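Local coordinates for chorismate mutase protein (Bartonella henselae, PDB 3RMI) that probably catalyses the rearrangement of chorismate to prephenate, as a small all-helical dimer of the type II chorismate mutase family, here with D-malate bound, at residues A33-C38 and K85-E90. Numbering follows the deposited sequence.
Sequences AERFRC and KFIIKE. With MLT (D-malate), chain D.
A buried guanidinium, flanked by a methyl group and an anion, marks this contact: Ile87 CG2 sits over one face of Arg35, 3.5 Å from NH1 and displaced toward the rim, while D-malate meets the same group at its edge. Both terminal nitrogens converge on a single carboxylate oxygen, Arg35 NH1 and NH2 each lying 2.8 Å from malate O5, with bent N-H...O angles near 138°. Arg35 gets there by stretching its chain straight out of helix 4-48, CG anti to the backbone N (chi1 -163°) and the chain extended from CG to NE. That third nitrogen makes a salt bridge to Asp25 of the second subunit, so the guanidinium is held between ligand and dimer partner. Arg18 of the second subunit, Arg58, Gln62 and Lys46 also hydrogen-bond to malate, and Ile88 CG1 comes within 3.7 Å of malate O4. Next along the helix, Phe36 slants against helix 77-106, its CE1 3.6 Å from Glu90 CG and its CZ 4.3 Å from Ile87 CG2. Phe79 of the second subunit also meets this ring. No hydrogen bond joins the two segments, whose axes stay 11.9 Å apart at 46°; the direct contacts between them are made by side chains. The site lies within the helical bundle shared by the two subunits, as in AroQ-type chorismate mutases. A guanidinium fixed at NE by Asp25 of the second subunit, and offering both terminal N-H groups to one carboxylate, is consistent with a pocket for a dicarboxylate such as chorismate.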
loop_
_atom_site.group_PDB
_atom_site.type_symbol
_atom_site.label_atom_id
_atom_site.label_comp_id
_atom_site.label_asym_id
_atom_site.label_seq_id
_atom_site.Cartn_x
_atom_site.Cartn_y
_atom_site.Cartn_z
ATOM N N ALA A 33 0.769 0.061 -9.677
ATOM C CA ALA A 33 1.263 -0.293 -10.997
ATOM C C ALA A 33 2.003 0.878 -11.618
ATOM O O ALA A 33 3.077 0.698 -12.170
ATOM C CB ALA A 33 0.137 -0.726 -11.934
ATOM N N GLU A 34 1.423 2.077 -11.572
ATOM C CA GLU A 34 2.126 3.220 -12.158
ATOM C C GLU A 34 3.383 3.586 -11.369
ATOM O O GLU A 34 4.399 3.923 -11.967
ATOM C CB GLU A 34 1.218 4.437 -12.310
ATOM C CG GLU A 34 0.200 4.298 -13.441
ATOM C CD GLU A 34 0.843 4.035 -14.809
ATOM O OE1 GLU A 34 1.767 4.785 -15.238
ATOM O OE2 GLU A 34 0.409 3.063 -15.454
ATOM N N ARG A 35 3.316 3.500 -10.046
ATOM C CA ARG A 35 4.471 3.838 -9.196
ATOM C C ARG A 35 5.640 2.939 -9.533
ATOM O O ARG A 35 6.789 3.407 -9.599
ATOM C CB ARG A 35 4.141 3.628 -7.733
ATOM C CG ARG A 35 5.117 4.335 -6.764
ATOM C CD ARG A 35 4.910 3.819 -5.377
ATOM N NE ARG A 35 5.624 4.560 -4.345
ATOM C CZ ARG A 35 6.930 4.435 -4.084
ATOM N NH1 ARG A 35 7.714 3.655 -4.819
ATOM N NH2 ARG A 35 7.461 5.116 -3.101
ATOM N N PHE A 36 5.345 1.645 -9.748
ATOM C CA PHE A 36 6.389 0.683 -10.081
ATOM C C PHE A 36 6.920 0.859 -11.518
ATOM O O PHE A 36 8.075 0.560 -11.789
ATOM C CB PHE A 36 5.935 -0.752 -9.776
ATOM C CG PHE A 36 6.206 -1.152 -8.360
ATOM C CD1 PHE A 36 7.483 -1.562 -7.980
ATOM C CD2 PHE A 36 5.239 -1.006 -7.382
ATOM C CE1 PHE A 36 7.760 -1.891 -6.663
ATOM C CE2 PHE A 36 5.516 -1.315 -6.044
ATOM C CZ PHE A 36 6.775 -1.762 -5.699
ATOM N N ARG A 37 6.095 1.370 -12.428
ATOM C CA ARG A 37 6.588 1.768 -13.723
ATOM C C ARG A 37 7.636 2.858 -13.535
ATOM O O ARG A 37 8.693 2.777 -14.133
ATOM C CB ARG A 37 5.454 2.216 -14.652
ATOM C CG ARG A 37 4.921 1.043 -15.472
ATOM C CD ARG A 37 3.428 1.147 -15.884
ATOM N NE ARG A 37 3.200 2.123 -16.962
ATOM C CZ ARG A 37 3.229 1.878 -18.273
ATOM N NH1 ARG A 37 3.492 0.668 -18.740
ATOM N NH2 ARG A 37 2.995 2.865 -19.134
ATOM N N CYS A 38 7.383 3.825 -12.656
ATOM C CA CYS A 38 8.361 4.899 -12.408
ATOM C C CYS A 38 9.597 4.406 -11.738
ATOM O O CYS A 38 10.681 4.705 -12.190
ATOM C CB CYS A 38 7.792 6.008 -11.540
ATOM S SG CYS A 38 6.679 7.011 -12.418
ATOM N N LYS A 85 7.907 2.171 3.844
ATOM C CA LYS A 85 9.075 1.332 3.966
ATOM C C LYS A 85 8.848 -0.031 3.341
ATOM O O LYS A 85 9.769 -0.634 2.798
ATOM C CB LYS A 85 9.475 1.167 5.445
ATOM C CG LYS A 85 10.260 2.362 6.004
ATOM C CD LYS A 85 10.825 2.094 7.411
ATOM C CE LYS A 85 12.152 2.815 7.593
ATOM N NZ LYS A 85 12.457 3.093 9.039
ATOM N N PHE A 86 7.620 -0.524 3.445
ATOM C CA PHE A 86 7.204 -1.757 2.787
ATOM C C PHE A 86 7.350 -1.634 1.279
ATOM O O PHE A 86 7.859 -2.539 0.614
ATOM C CB PHE A 86 5.744 -2.086 3.173
ATOM C CG PHE A 86 5.173 -3.268 2.452
ATOM C CD1 PHE A 86 5.431 -4.564 2.909
ATOM C CD2 PHE A 86 4.384 -3.094 1.325
ATOM C CE1 PHE A 86 4.914 -5.665 2.257
ATOM C CE2 PHE A 86 3.865 -4.191 0.645
ATOM C CZ PHE A 86 4.132 -5.487 1.120
ATOM N N ILE A 87 6.906 -0.513 0.730
ATOM C CA ILE A 87 7.058 -0.296 -0.696
ATOM C C ILE A 87 8.544 -0.157 -1.077
ATOM O O ILE A 87 9.007 -0.743 -2.059
ATOM C CB ILE A 87 6.291 0.939 -1.161
ATOM C CG1 ILE A 87 4.792 0.765 -0.907
ATOM C CG2 ILE A 87 6.504 1.160 -2.624
ATOM C CD1 ILE A 87 4.196 -0.426 -1.671
ATOM N N ILE A 88 9.299 0.582 -0.284
ATOM C CA ILE A 88 10.694 0.872 -0.645
ATOM C C ILE A 88 11.538 -0.382 -0.638
ATOM O O ILE A 88 12.471 -0.509 -1.420
ATOM C CB ILE A 88 11.309 1.866 0.309
ATOM C CG1 ILE A 88 10.751 3.263 0.053
ATOM C CG2 ILE A 88 12.863 1.839 0.220
ATOM C CD1 ILE A 88 11.261 4.297 1.130
ATOM N N LYS A 89 11.222 -1.314 0.248
ATOM C CA LYS A 89 11.950 -2.600 0.309
ATOM C C LYS A 89 11.780 -3.382 -1.013
ATOM O O LYS A 89 12.725 -4.003 -1.521
ATOM C CB LYS A 89 11.418 -3.420 1.494
ATOM C CG LYS A 89 12.285 -4.562 1.984
ATOM C CD LYS A 89 11.513 -5.447 2.980
ATOM C CE LYS A 89 12.284 -6.718 3.331
ATOM N NZ LYS A 89 11.348 -7.745 3.905
ATOM N N GLU A 90 10.583 -3.336 -1.588
ATOM C CA GLU A 90 10.372 -3.984 -2.858
ATOM C C GLU A 90 11.152 -3.247 -3.928
ATOM O O GLU A 90 11.774 -3.854 -4.786
ATOM C CB GLU A 90 8.897 -3.982 -3.205
ATOM C CG GLU A 90 8.581 -4.694 -4.501
ATOM C CD GLU A 90 8.949 -6.170 -4.477
ATOM O OE1 GLU A 90 9.130 -6.735 -3.369
ATOM O OE2 GLU A 90 9.032 -6.771 -5.566
HETATM C C1 MLT D . 14.055 5.470 -5.483
HETATM O O1 MLT D . 15.266 5.753 -5.740
HETATM O O2 MLT D . 13.901 4.349 -5.018
HETATM C C2 MLT D . 12.883 6.389 -5.745
HETATM O O3 MLT D . 13.454 7.656 -5.641
HETATM C C3 MLT D . 11.624 6.466 -4.877
HETATM C C4 MLT D . 11.286 5.322 -3.900
HETATM O O4 MLT D . 12.103 4.955 -2.975
HETATM O O5 MLT D . 10.157 4.756 -3.944
#